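Local coordinates for mitochondrial dynamics protein MID49 (Mus musculus, PDB 4WOY), which recruits the fission mediator dynamin-related protein 1 to the mitochondrial outer membrane, regulates its GTPase activity and is required for mitochondrial fission, at residues T1-F9 against G321-F329; T90-V100 against L200-D208. The protein carries 1 engineered substitution. All coordinates share one frame; numbering follows the deposited sequence.

Interaction 1: residues T1-F9 against G321-F329; sequences TFQERLLAF and GLQVPESLF
The ring of the C-terminal residue, Phe-329, lies between Phe-2 and Phe-9 and rests on the backbone of the helix that carries them. Its plane is nearly parallel to those of both rings, at 22° to Phe-2 and 18° to Phe-9, but each pair is strongly offset, with little face-to-face overlap. The ring centroids are 5.4 Å apart for Phe-2 and Phe-329 and 5.3 Å apart for Phe-9 and Phe-329. Phe-329 CD1 comes over one face of the Phe-9 ring, toward its rim, while Phe-9 CB lies over a face of Phe-329. At the other end, Phe-329 CZ is 3.8 Å from Phe-2 CE1. With CG anti to the backbone N in both Phe-2 and Phe-9, the two rings leave the helix about two turns apart and receive Phe-329 between them. Leu-6 fills the intervening turn, its CB 3.7 Å from Phe-329 CZ. Pro-325 CB meets Phe-2 CE1 obliquely at 3.4 Å.

The result is an aromatic cluster that joins the first helix of this fragment, the probably cytoplasmic C-terminal part of the protein, to the chain's very end, which arrives through a short 3-10 turn at 325-327. Helices 228-241 and 272-288 extend the apolar surface: Ile-238 touches both Phe-9 and Phe-329, and Leu-277 touches Phe-2 and Pro-325.

Further out, the poorly ordered Glu-326 lies across the start of the helix. Its OE2 sits at the edge of the Phe-2 ring, near the ring plane. The aliphatic part of Arg-5 crosses Glu-326 at about a right angle, with Arg-5 CD 3.5 Å from Glu-326 CG. Glu-326 OE1 lies over a face of the guanidinium, a long salt bridge of 4.0 Å to Arg-5 NH1 that amounts to charge attraction alone, as no N-H is directed at the oxygen.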
ATOM      1  N   THR A   1       2.911 -14.015  31.800  1.00 54.29           N
ATOM      2  CA  THR A   1       2.593 -12.609  31.576  1.00 59.67           C
ATOM      3  C   THR A   1       2.667 -12.249  30.102  1.00 62.70           C
ATOM      4  O   THR A   1       3.223 -12.978  29.256  1.00 60.97           O
ATOM      5  CB  THR A   1       3.504 -11.595  32.359  1.00 70.08           C
ATOM      6  OG1 THR A   1       4.866 -11.690  31.917  1.00 75.95           O
ATOM      7  CG2 THR A   1       3.400 -11.767  33.874  1.00 74.60           C
ATOM      8  N   PHE A   2       2.076 -11.094  29.827  1.00 70.99           N
ATOM      9  CA  PHE A   2       1.770 -10.642  28.485  1.00 63.76           C
ATOM     10  C   PHE A   2       2.978 -10.459  27.585  1.00 63.00           C
ATOM     11  O   PHE A   2       2.964 -10.863  26.421  1.00 58.56           O
ATOM     12  CB  PHE A   2       1.008  -9.329  28.579  1.00 62.31           C
ATOM     13  CG  PHE A   2       0.527  -8.822  27.264  1.00 68.27           C
ATOM     14  CD1 PHE A   2      -0.503  -9.472  26.606  1.00 74.91           C
ATOM     15  CD2 PHE A   2       1.098  -7.711  26.666  1.00 73.21           C
ATOM     16  CE1 PHE A   2      -0.976  -9.006  25.378  1.00 75.94           C
ATOM     17  CE2 PHE A   2       0.631  -7.256  25.440  1.00 74.67           C
ATOM     18  CZ  PHE A   2      -0.403  -7.904  24.800  1.00 70.38           C
ATOM     19  N   GLN A   3       4.026  -9.863  28.139  1.00 68.85           N
ATOM     20  CA  GLN A   3       5.211  -9.518  27.372  1.00 61.83           C
ATOM     21  C   GLN A   3       5.807 -10.771  26.721  1.00 57.25           C
ATOM     22  O   GLN A   3       6.185 -10.743  25.549  1.00 51.72           O
ATOM     23  CB  GLN A   3       6.248  -8.818  28.260  1.00 64.04           C
ATOM     24  CG  GLN A   3       7.524  -8.414  27.533  1.00 59.93           C
ATOM     25  CD  GLN A   3       7.324  -7.187  26.647  1.00 68.27           C
ATOM     26  OE1 GLN A   3       6.295  -6.516  26.722  1.00 74.07           O
ATOM     27  NE2 GLN A   3       8.309  -6.886  25.810  1.00 67.78           N
ATOM     28  N   GLU A   4       5.869 -11.867  27.475  1.00 55.30           N
ATOM     29  CA  GLU A   4       6.475 -13.097  26.983  1.00 50.69           C
ATOM     30  C   GLU A   4       5.688 -13.671  25.802  1.00 51.23           C
ATOM     31  O   GLU A   4       6.262 -14.037  24.769  1.00 51.20           O
ATOM     32  CB  GLU A   4       6.554 -14.124  28.100  1.00 49.13           C
ATOM     33  CG  GLU A   4       7.305 -13.637  29.319  1.00 59.01           C
ATOM     34  CD  GLU A   4       7.238 -14.609  30.486  1.00 59.79           C
ATOM     35  OE1 GLU A   4       7.181 -14.132  31.639  1.00 64.56           O
ATOM     36  OE2 GLU A   4       7.197 -15.838  30.257  1.00 62.69           O
ATOM     37  N   ARG A   5       4.370 -13.715  25.945  1.00 51.87           N
ATOM     38  CA  ARG A   5       3.518 -14.271  24.897  1.00 55.36           C
ATOM     39  C   ARG A   5       3.555 -13.389  23.664  1.00 51.92           C
ATOM     40  O   ARG A   5       3.417 -13.857  22.540  1.00 48.11           O
ATOM     41  CB  ARG A   5       2.074 -14.447  25.395  1.00 62.72           C
ATOM     42  CG  ARG A   5       1.988 -15.177  26.728  1.00 79.86           C
ATOM     43  CD  ARG A   5       0.762 -16.084  26.858  1.00 91.85           C
ATOM     44  NE  ARG A   5       0.475 -16.354  28.271  1.00106.66           N
ATOM     45  CZ  ARG A   5      -0.713 -16.715  28.757  1.00113.79           C
ATOM     46  NH1 ARG A   5      -1.756 -16.868  27.946  1.00112.31           N
ATOM     47  NH2 ARG A   5      -0.855 -16.924  30.064  1.00116.85           N
ATOM     48  N   LEU A   6       3.724 -12.097  23.883  1.00 51.34           N
ATOM     49  CA  LEU A   6       3.771 -11.162  22.776  1.00 47.58           C
ATOM     50  C   LEU A   6       5.025 -11.392  21.966  1.00 46.18           C
ATOM     51  O   LEU A   6       4.981 -11.442  20.753  1.00 44.91           O
ATOM     52  CB  LEU A   6       3.724  -9.729  23.299  1.00 57.34           C
ATOM     53  CG  LEU A   6       3.679  -8.657  22.216  1.00 57.50           C
ATOM     54  CD1 LEU A   6       2.670  -7.582  22.598  1.00 57.12           C
ATOM     55  CD2 LEU A   6       5.071  -8.084  21.973  1.00 57.62           C
ATOM     56  N   LEU A   7       6.145 -11.545  22.664  1.00 61.75           N
ATOM     57  CA  LEU A   7       7.435 -11.793  22.028  1.00 53.36           C
ATOM     58  C   LEU A   7       7.407 -13.126  21.312  1.00 51.04           C
ATOM     59  O   LEU A   7       7.960 -13.266  20.217  1.00 45.38           O
ATOM     60  CB  LEU A   7       8.558 -11.770  23.055  1.00 47.95           C
ATOM     61  CG  LEU A   7       8.881 -10.436  23.738  1.00 51.87           C
ATOM     62  CD1 LEU A   7      10.129 -10.567  24.583  1.00 53.01           C
ATOM     63  CD2 LEU A   7       9.032  -9.301  22.741  1.00 56.08           C
ATOM     64  N   ALA A   8       6.748 -14.097  21.941  1.00 53.05           N
ATOM     65  CA  ALA A   8       6.606 -15.433  21.369  1.00 55.97           C
ATOM     66  C   ALA A   8       5.791 -15.409  20.061  1.00 47.19           C
ATOM     67  O   ALA A   8       6.187 -15.994  19.049  1.00 40.88           O
ATOM     68  CB  ALA A   8       5.962 -16.376  22.397  1.00 54.59           C
ATOM     69  N   PHE A   9       4.669 -14.705  20.076  1.00 41.34           N
ATOM     70  CA  PHE A   9       3.855 -14.545  18.872  1.00 40.85           C
ATOM     71  C   PHE A   9       4.638 -13.848  17.758  1.00 40.49           C
ATOM     72  O   PHE A   9       4.602 -14.262  16.588  1.00 42.89           O
ATOM     73  CB  PHE A   9       2.583 -13.766  19.199  1.00 41.94           C
ATOM     74  CG  PHE A   9       1.698 -13.538  18.020  1.00 43.41           C
ATOM     75  CD1 PHE A   9       0.775 -14.502  17.634  1.00 46.88           C
ATOM     76  CD2 PHE A   9       1.777 -12.357  17.297  1.00 42.08           C
ATOM     77  CE1 PHE A   9      -0.051 -14.299  16.554  1.00 50.46           C
ATOM     78  CE2 PHE A   9       0.966 -12.144  16.210  1.00 49.23           C
ATOM     79  CZ  PHE A   9       0.043 -13.124  15.833  1.00 54.12           C
ATOM     80  N   GLY A 321      -8.509  -6.406  25.000  1.00177.64           N
ATOM     81  CA  GLY A 321      -7.262  -5.703  25.253  1.00196.41           C
ATOM     82  C   GLY A 321      -6.790  -5.580  26.698  1.00216.84           C
ATOM     83  O   GLY A 321      -5.695  -6.042  26.992  1.00226.92           O
ATOM     84  N   LEU A 322      -7.567  -5.026  27.622  1.00203.88           N
ATOM     85  CA  LEU A 322      -7.089  -5.036  29.012  1.00193.20           C
ATOM     86  C   LEU A 322      -7.529  -6.280  29.782  1.00203.46           C
ATOM     87  O   LEU A 322      -6.763  -6.829  30.572  1.00203.07           O
ATOM     88  CB  LEU A 322      -7.515  -3.786  29.786  1.00177.78           C
ATOM     89  CG  LEU A 322      -6.925  -2.431  29.398  1.00175.36           C
ATOM     90  CD1 LEU A 322      -7.522  -1.337  30.276  1.00175.08           C
ATOM     91  CD2 LEU A 322      -5.402  -2.433  29.487  1.00170.88           C
ATOM     92  N   GLN A 323      -8.773  -6.700  29.561  1.00206.53           N
ATOM     93  CA  GLN A 323      -9.348  -7.852  30.257  1.00201.58           C
ATOM     94  C   GLN A 323      -8.638  -9.191  30.051  1.00201.17           C
ATOM     95  O   GLN A 323      -8.167  -9.789  31.020  1.00212.10           O
ATOM     96  CB  GLN A 323     -10.808  -8.005  29.855  1.00192.04           C
ATOM     97  CG  GLN A 323     -11.043  -7.868  28.375  1.00179.39           C
ATOM     98  CD  GLN A 323     -12.373  -8.428  27.976  1.00177.21           C
ATOM     99  OE1 GLN A 323     -12.687  -9.577  28.279  1.00179.55           O
ATOM    100  NE2 GLN A 323     -13.179  -7.616  27.302  1.00173.81           N
ATOM    101  N   VAL A 324      -8.565  -9.674  28.809  1.00153.54           N
ATOM    102  CA  VAL A 324      -7.979 -10.991  28.552  1.00121.27           C
ATOM    103  C   VAL A 324      -7.082 -10.934  27.325  1.00119.25           C
ATOM    104  O   VAL A 324      -7.409 -11.510  26.290  1.00112.35           O
ATOM    105  CB  VAL A 324      -9.060 -12.057  28.282  1.00112.13           C
ATOM    106  CG1 VAL A 324      -8.505 -13.448  28.541  1.00 99.13           C
ATOM    107  CG2 VAL A 324     -10.299 -11.802  29.130  1.00101.35           C
ATOM    108  N   PRO A 325      -5.914 -10.291  27.458  1.00134.87           N
ATOM    109  CA  PRO A 325      -5.082  -9.975  26.286  1.00140.97           C
ATOM    110  C   PRO A 325      -4.463 -11.144  25.492  1.00154.63           C
ATOM    111  O   PRO A 325      -4.404 -11.031  24.266  1.00139.80           O
ATOM    112  CB  PRO A 325      -3.974  -9.099  26.888  1.00143.91           C
ATOM    113  CG  PRO A 325      -3.979  -9.393  28.352  1.00151.99           C
ATOM    114  CD  PRO A 325      -5.397  -9.671  28.691  1.00147.68           C
ATOM    115  N   GLU A 326      -4.039 -12.233  26.133  1.00189.45           N
ATOM    116  CA  GLU A 326      -3.395 -13.314  25.376  1.00189.08           C
ATOM    117  C   GLU A 326      -4.398 -14.304  24.829  1.00189.61           C
ATOM    118  O   GLU A 326      -4.029 -15.317  24.238  1.00198.97           O
ATOM    119  CB  GLU A 326      -2.384 -14.090  26.226  1.00198.82           C
ATOM    120  CG  GLU A 326      -1.288 -13.274  26.880  1.00198.94           C
ATOM    121  CD  GLU A 326      -1.667 -12.809  28.270  1.00190.48           C
ATOM    122  OE1 GLU A 326      -2.789 -13.115  28.716  1.00187.00           O
ATOM    123  OE2 GLU A 326      -0.831 -12.167  28.936  1.00190.04           O
ATOM    124  N   SER A 327      -5.670 -13.997  24.997  1.00145.72           N
ATOM    125  CA  SER A 327      -6.697 -14.787  24.363  1.00119.97           C
ATOM    126  C   SER A 327      -6.640 -14.573  22.859  1.00101.30           C
ATOM    127  O   SER A 327      -7.055 -15.427  22.088  1.00102.40           O
ATOM    128  CB  SER A 327      -8.075 -14.417  24.930  1.00100.53           C
ATOM    129  OG  SER A 327      -8.489 -13.132  24.493  1.00 85.00           O
ATOM    130  N   LEU A 328      -6.032 -13.471  22.443  1.00109.81           N
ATOM    131  CA  LEU A 328      -6.114 -13.033  21.052  1.00114.57           C
ATOM    132  C   LEU A 328      -4.947 -13.516  20.198  1.00123.91           C
ATOM    133  O   LEU A 328      -5.074 -13.625  18.977  1.00121.65           O
ATOM    134  CB  LEU A 328      -6.219 -11.506  20.992  1.00105.95           C
ATOM    135  CG  LEU A 328      -6.776 -10.921  19.698  1.00 96.94           C
ATOM    136  CD1 LEU A 328      -7.950 -11.746  19.201  1.00 98.03           C
ATOM    137  CD2 LEU A 328      -7.195  -9.490  19.938  1.00 87.52           C
ATOM    138  N   PHE A 329      -3.801 -13.745  20.831  1.00123.63           N
ATOM    139  CA  PHE A 329      -2.626 -14.256  20.130  1.00124.88           C
ATOM    140  C   PHE A 329      -2.918 -15.613  19.487  1.00130.22           C
ATOM    141  O   PHE A 329      -3.392 -15.692  18.353  1.00127.54           O
ATOM    142  CB  PHE A 329      -1.444 -14.390  21.092  1.00119.28           C
ATOM    143  CG  PHE A 329      -0.828 -13.078  21.488  1.00104.75           C
ATOM    144  CD1 PHE A 329      -0.872 -11.979  20.642  1.00 93.32           C
ATOM    145  CD2 PHE A 329      -0.226 -12.935  22.722  1.00116.02           C
ATOM    146  CE1 PHE A 329      -0.305 -10.766  21.016  1.00 88.70           C
ATOM    147  CE2 PHE A 329       0.334 -11.730  23.102  1.00109.51           C
ATOM    148  CZ  PHE A 329       0.292 -10.640  22.244  1.00 95.42           C
TER

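Interaction 2: residues T90-V100 against L200-D208; sequences TVAAEPRCWAV and LASNLWLQD. Engineered in segment 90-100: Ala-93 (natural residue Arg).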
ATOM      1  N   THR A  90     -13.704  17.848  -6.708  1.00 37.91           N
ATOM      2  CA  THR A  90     -14.348  17.466  -7.950  1.00 37.01           C
ATOM      3  C   THR A  90     -15.819  17.097  -7.695  1.00 42.22           C
ATOM      4  O   THR A  90     -16.260  17.122  -6.559  1.00 39.58           O
ATOM      5  CB  THR A  90     -13.620  16.296  -8.622  1.00 34.84           C
ATOM      6  OG1 THR A  90     -13.692  15.135  -7.779  1.00 38.82           O
ATOM      7  CG2 THR A  90     -12.182  16.638  -8.832  1.00 40.31           C
ATOM      8  N   VAL A  91     -16.569  16.781  -8.756  1.00 43.70           N
ATOM      9  CA  VAL A  91     -17.977  16.409  -8.617  1.00 41.43           C
ATOM     10  C   VAL A  91     -18.183  15.048  -7.907  1.00 39.32           C
ATOM     11  O   VAL A  91     -19.169  14.859  -7.201  1.00 41.10           O
ATOM     12  CB  VAL A  91     -18.672  16.419  -9.988  1.00 39.62           C
ATOM     13  CG1 VAL A  91     -18.845  17.858 -10.474  1.00 40.66           C
ATOM     14  CG2 VAL A  91     -17.903  15.578 -10.995  1.00 37.58           C
ATOM     15  N   ALA A  92     -17.251  14.115  -8.075  1.00 37.43           N
ATOM     16  CA  ALA A  92     -17.091  13.018  -7.117  1.00 37.61           C
ATOM     17  C   ALA A  92     -16.465  13.773  -5.987  1.00 52.03           C
ATOM     18  O   ALA A  92     -15.501  14.482  -6.207  1.00 79.37           O
ATOM     19  CB  ALA A  92     -16.183  11.910  -7.629  1.00 35.73           C
ATOM     20  N   ALA A  93     -16.977  13.670  -4.789  1.00 43.16           N
ATOM     21  CA  ALA A  93     -16.444  14.522  -3.729  1.00 40.62           C
ATOM     22  C   ALA A  93     -15.695  13.621  -2.809  1.00 40.09           C
ATOM     23  O   ALA A  93     -16.081  13.407  -1.673  1.00 41.81           O
ATOM     24  CB  ALA A  93     -17.562  15.270  -3.015  1.00 20.00           C
ATOM     25  N   GLU A  94     -14.662  13.010  -3.365  1.00 38.06           N
ATOM     26  CA  GLU A  94     -14.009  11.874  -2.772  1.00 43.85           C
ATOM     27  C   GLU A  94     -12.643  12.262  -2.260  1.00 41.52           C
ATOM     28  O   GLU A  94     -11.706  12.425  -3.047  1.00 35.38           O
ATOM     29  CB  GLU A  94     -13.900  10.736  -3.816  1.00 35.83           C
ATOM     30  CG  GLU A  94     -13.236   9.484  -3.293  1.00 46.26           C
ATOM     31  CD  GLU A  94     -13.769   9.054  -1.932  1.00 53.90           C
ATOM     32  OE1 GLU A  94     -14.907   8.526  -1.863  1.00 64.93           O
ATOM     33  OE2 GLU A  94     -13.062   9.269  -0.925  1.00 56.26           O
ATOM     34  N   PRO A  95     -12.518  12.403  -0.929  1.00 38.50           N
ATOM     35  CA  PRO A  95     -11.220  12.771  -0.352  1.00 44.32           C
ATOM     36  C   PRO A  95     -10.117  11.711  -0.588  1.00 36.73           C
ATOM     37  O   PRO A  95      -8.948  12.070  -0.597  1.00 37.23           O
ATOM     38  CB  PRO A  95     -11.543  12.950   1.135  1.00 40.97           C
ATOM     39  CG  PRO A  95     -12.798  12.149   1.349  1.00 41.76           C
ATOM     40  CD  PRO A  95     -13.567  12.257   0.095  1.00 40.77           C
ATOM     41  N   ARG A  96     -10.469  10.454  -0.841  1.00 43.22           N
ATOM     42  CA  ARG A  96      -9.452   9.420  -1.103  1.00 45.63           C
ATOM     43  C   ARG A  96      -8.786   9.569  -2.463  1.00 51.26           C
ATOM     44  O   ARG A  96      -7.776   8.907  -2.723  1.00 48.03           O
ATOM     45  CB  ARG A  96     -10.059   8.012  -1.025  1.00 40.88           C
ATOM     46  CG  ARG A  96     -10.506   7.570   0.350  1.00 50.52           C
ATOM     47  CD  ARG A  96     -11.270   6.264   0.240  1.00 64.91           C
ATOM     48  NE  ARG A  96     -12.234   6.080   1.327  1.00 86.02           N
ATOM     49  CZ  ARG A  96     -12.104   5.201   2.325  1.00 98.56           C
ATOM     50  NH1 ARG A  96     -11.039   4.403   2.394  1.00 93.92           N
ATOM     51  NH2 ARG A  96     -13.046   5.117   3.258  1.00104.63           N
ATOM     52  N   CYS A  97      -9.336  10.423  -3.329  1.00 55.78           N
ATOM     53  CA  CYS A  97      -8.872  10.494  -4.725  1.00 46.91           C
ATOM     54  C   CYS A  97      -8.377  11.862  -5.162  1.00 36.60           C
ATOM     55  O   CYS A  97      -8.517  12.853  -4.471  1.00 48.63           O
ATOM     56  CB  CYS A  97      -9.979  10.070  -5.697  1.00 41.11           C
ATOM     57  SG  CYS A  97     -10.617   8.421  -5.457  1.00 41.62           S
ATOM     58  N   TRP A  98      -7.790  11.893  -6.345  1.00 42.29           N
ATOM     59  CA  TRP A  98      -7.252  13.120  -6.922  1.00 43.46           C
ATOM     60  C   TRP A  98      -7.407  13.085  -8.446  1.00 38.23           C
ATOM     61  O   TRP A  98      -7.327  12.002  -9.056  1.00 34.50           O
ATOM     62  CB  TRP A  98      -5.771  13.297  -6.528  1.00 39.50           C
ATOM     63  CG  TRP A  98      -5.547  13.900  -5.163  1.00 47.19           C
ATOM     64  CD1 TRP A  98      -5.792  13.329  -3.932  1.00 49.47           C
ATOM     65  CD2 TRP A  98      -5.023  15.203  -4.894  1.00 47.68           C
ATOM     66  NE1 TRP A  98      -5.460  14.204  -2.925  1.00 57.35           N
ATOM     67  CE2 TRP A  98      -4.979  15.359  -3.489  1.00 52.21           C
ATOM     68  CE3 TRP A  98      -4.587  16.249  -5.705  1.00 50.64           C
ATOM     69  CZ2 TRP A  98      -4.515  16.512  -2.886  1.00 60.35           C
ATOM     70  CZ3 TRP A  98      -4.115  17.406  -5.098  1.00 66.77           C
ATOM     71  CH2 TRP A  98      -4.079  17.524  -3.705  1.00 73.02           C
ATOM     72  N   ALA A  99      -7.638  14.249  -9.060  1.00 36.00           N
ATOM     73  CA  ALA A  99      -7.692  14.316 -10.526  1.00 38.12           C
ATOM     74  C   ALA A  99      -6.399  14.914 -11.054  1.00 32.89           C
ATOM     75  O   ALA A  99      -5.720  15.678 -10.373  1.00 31.47           O
ATOM     76  CB  ALA A  99      -8.884  15.106 -11.020  1.00 30.21           C
ATOM     77  N   VAL A 100      -6.051  14.514 -12.262  1.00 39.14           N
ATOM     78  CA  VAL A 100      -4.874  15.013 -12.936  1.00 32.87           C
ATOM     79  C   VAL A 100      -5.380  15.762 -14.183  1.00 37.70           C
ATOM     80  O   VAL A 100      -5.876  15.151 -15.138  1.00 39.71           O
ATOM     81  CB  VAL A 100      -3.872  13.853 -13.295  1.00 40.33           C
ATOM     82  CG1 VAL A 100      -2.640  14.388 -13.967  1.00 37.33           C
ATOM     83  CG2 VAL A 100      -3.475  13.066 -12.051  1.00 32.17           C
ATOM     84  N   LEU A 200     -17.899   4.352  -9.355  1.00146.78           N
ATOM     85  CA  LEU A 200     -17.696   5.795  -9.129  1.00140.14           C
ATOM     86  C   LEU A 200     -16.663   6.430 -10.091  1.00138.00           C
ATOM     87  O   LEU A 200     -16.822   6.339 -11.308  1.00137.10           O
ATOM     88  CB  LEU A 200     -17.307   6.058  -7.663  1.00134.73           C
ATOM     89  CG  LEU A 200     -17.529   7.474  -7.103  1.00137.13           C
ATOM     90  CD1 LEU A 200     -18.973   7.921  -7.322  1.00133.43           C
ATOM     91  CD2 LEU A 200     -17.125   7.592  -5.625  1.00133.60           C
ATOM     92  N   ALA A 201     -15.616   7.061  -9.556  1.00143.82           N
ATOM     93  CA  ALA A 201     -14.665   7.838 -10.366  1.00126.90           C
ATOM     94  C   ALA A 201     -13.336   7.152 -10.714  1.00105.67           C
ATOM     95  O   ALA A 201     -12.309   7.420 -10.096  1.00109.86           O
ATOM     96  CB  ALA A 201     -14.383   9.119  -9.666  1.00123.16           C
ATOM     97  N   SER A 202     -13.357   6.331 -11.755  1.00 59.67           N
ATOM     98  CA  SER A 202     -12.201   5.546 -12.168  1.00 60.78           C
ATOM     99  C   SER A 202     -11.295   6.378 -13.042  1.00 61.34           C
ATOM    100  O   SER A 202     -10.142   6.018 -13.280  1.00 68.71           O
ATOM    101  CB  SER A 202     -12.628   4.262 -12.897  1.00 72.93           C
ATOM    102  OG  SER A 202     -12.758   3.159 -12.012  1.00 80.60           O
ATOM    103  N   ASN A 203     -11.792   7.522 -13.484  1.00 43.10           N
ATOM    104  CA  ASN A 203     -10.889   8.493 -14.072  1.00 40.92           C
ATOM    105  C   ASN A 203      -9.958   9.079 -12.989  1.00 39.36           C
ATOM    106  O   ASN A 203      -8.811   9.401 -13.260  1.00 38.11           O
ATOM    107  CB  ASN A 203     -11.687   9.595 -14.777  1.00 40.46           C
ATOM    108  CG  ASN A 203     -12.495   9.063 -15.958  1.00 41.96           C
ATOM    109  OD1 ASN A 203     -12.049   8.169 -16.683  1.00 42.72           O
ATOM    110  ND2 ASN A 203     -13.707   9.592 -16.131  1.00 42.68           N
ATOM    111  N   LEU A 204     -10.428   9.148 -11.750  1.00 39.77           N
ATOM    112  CA  LEU A 204      -9.607   9.670 -10.665  1.00 43.34           C
ATOM    113  C   LEU A 204      -8.497   8.705 -10.221  1.00 43.96           C
ATOM    114  O   LEU A 204      -8.626   7.485 -10.348  1.00 40.14           O
ATOM    115  CB  LEU A 204     -10.473  10.041  -9.463  1.00 39.46           C
ATOM    116  CG  LEU A 204     -11.529  11.109  -9.769  1.00 39.80           C
ATOM    117  CD1 LEU A 204     -12.345  11.423  -8.547  1.00 41.24           C
ATOM    118  CD2 LEU A 204     -10.903  12.375 -10.315  1.00 38.10           C
ATOM    119  N   TRP A 205      -7.416   9.286  -9.711  1.00 38.62           N
ATOM    120  CA  TRP A 205      -6.274   8.567  -9.147  1.00 37.77           C
ATOM    121  C   TRP A 205      -6.480   8.353  -7.649  1.00 42.88           C
ATOM    122  O   TRP A 205      -7.217   9.104  -7.014  1.00 42.16           O
ATOM    123  CB  TRP A 205      -4.981   9.354  -9.397  1.00 36.68           C
ATOM    124  CG  TRP A 205      -4.683   9.414 -10.839  1.00 36.48           C
ATOM    125  CD1 TRP A 205      -5.429  10.021 -11.809  1.00 36.08           C
ATOM    126  CD2 TRP A 205      -3.586   8.794 -11.505  1.00 37.00           C
ATOM    127  NE1 TRP A 205      -4.862   9.815 -13.040  1.00 36.25           N
ATOM    128  CE2 TRP A 205      -3.729   9.072 -12.883  1.00 36.94           C
ATOM    129  CE3 TRP A 205      -2.493   8.038 -11.070  1.00 37.78           C
ATOM    130  CZ2 TRP A 205      -2.820   8.621 -13.821  1.00 37.77           C
ATOM    131  CZ3 TRP A 205      -1.599   7.592 -11.999  1.00 38.66           C
ATOM    132  CH2 TRP A 205      -1.761   7.885 -13.366  1.00 38.73           C
ATOM    133  N   LEU A 206      -5.846   7.330  -7.084  1.00 38.97           N
ATOM    134  CA  LEU A 206      -5.983   7.075  -5.666  1.00 39.66           C
ATOM    135  C   LEU A 206      -4.771   7.662  -4.901  1.00 38.90           C
ATOM    136  O   LEU A 206      -3.607   7.494  -5.288  1.00 38.57           O
ATOM    137  CB  LEU A 206      -6.112   5.578  -5.433  1.00 41.21           C
ATOM    138  CG  LEU A 206      -6.410   5.089  -4.029  1.00 42.27           C
ATOM    139  CD1 LEU A 206      -7.877   5.365  -3.738  1.00 43.32           C
ATOM    140  CD2 LEU A 206      -6.110   3.633  -3.935  1.00 43.68           C
ATOM    141  N   GLN A 207      -5.037   8.367  -3.818  1.00 39.00           N
ATOM    142  CA  GLN A 207      -3.944   8.911  -3.035  1.00 38.68           C
ATOM    143  C   GLN A 207      -3.238   7.789  -2.301  1.00 44.99           C
ATOM    144  O   GLN A 207      -3.868   6.945  -1.666  1.00 40.42           O
ATOM    145  CB  GLN A 207      -4.432   9.937  -2.023  1.00 43.98           C
ATOM    146  CG  GLN A 207      -3.314  10.493  -1.168  1.00 39.10           C
ATOM    147  CD  GLN A 207      -3.813  11.444  -0.100  1.00 40.07           C
ATOM    148  OE1 GLN A 207      -4.665  11.088   0.725  1.00 45.23           O
ATOM    149  NE2 GLN A 207      -3.307  12.672  -0.124  1.00 40.04           N
ATOM    150  N   ASP A 208      -1.918   7.814  -2.362  1.00 49.48           N
ATOM    151  CA  ASP A 208      -1.118   6.857  -1.642  1.00 39.91           C
ATOM    152  C   ASP A 208      -0.240   7.573  -0.623  1.00 40.05           C
ATOM    153  O   ASP A 208       0.708   8.255  -0.993  1.00 39.78           O
ATOM    154  CB  ASP A 208      -0.256   6.063  -2.608  1.00 44.88           C
ATOM    155  CG  ASP A 208       0.720   5.147  -1.885  1.00 46.98           C
ATOM    156  OD1 ASP A 208       0.307   4.560  -0.865  1.00 49.70           O
ATOM    157  OD2 ASP A 208       1.890   5.041  -2.321  1.00 46.48           O
TER
HETATM  158  O   HOH W   1      -6.747   6.979  -0.607  1.00 45.75           O
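Strands 97-100 and 205-208 pair antiparallel with a marked twist, their axes at 124°: Trp-98 and Trp-205 form a hydrogen-bonded pair, Trp-98 N giving to Trp-205 O and Trp-205 N to Trp-98 O (2.8 Å), and Cys-97 and Leu-206 form the adjoining non-hydrogen-bonded pair. Gln-207 N continues the ladder with a bond to Arg-96 O (3.0 Å). A water donates to Arg-96 O and to Gln-207 O, so the arginine carbonyl is gripped twice.

Leu-204 is the main apolar plug. Its two methyls divide the work: CD2 meets Ala-99 CB at 3.5 Å, whereas CD1 turns to Ala-92 CB and Cys-97 CB. Ala-92 CB in turn touches Ala-201 CB, joining the two loops that precede the strands. Val-100 CG2 sits over one face of the Trp-205 indole in a CH-pi contact, 3.8 Å from the centroid of the five-membered ring and 19° off its normal. Val-100 CG1 is anti to the backbone N, which leaves CG2 as the branch directed over the indole. The indole N-H of Trp-205 is bonded to Leu-124 O. The extended Gln-207 side chain crosses Trp-98 obliquely, its amide plane 37° from the indole and its NE2 3.9 Å from Trp-98 NE1, and OE1 accepts from Asn-297 ND2. A type I turn from Glu-94 to Cys-97 leads into the strand, braced by Arg-96 N bonding to Glu-94 OE2 (2.9 Å), through the carboxylate's anti lone pair. Ala-93, just ahead of this turn, is an engineered residue.

The pair belongs to the mixed sheet of the nucleotidyltransferase-like domain. Strand 82-86 flanks 97-102 and strand 191-193 flanks 205-208, with Leu-192 touching both Trp-98 and Trp-205; helix 126-139 covers Trp-205 through Ser-126 and Leu-129.

From the N terminus, the chain sets out along helix 2-14, the first partner of interaction 1, and passes through helix 18-42 before the nucleotidyltransferase-like sheet, where residues 90-100 form the first half of interaction 2. About a hundred residues later 200-208 returns to pair with them, closing a loop that includes helices 126-139 and 143-150. The chain then builds helices 210-224 to 308-317, before its last residues come back to the first helix and close interaction 1. Interaction 2 is therefore nested within the loop of interaction 1. One contact ties the start of the crystallised fragment to the C terminus, the other joins sheet strands; their centres lie about 41 Å apart, on opposite sides of the chain's centre.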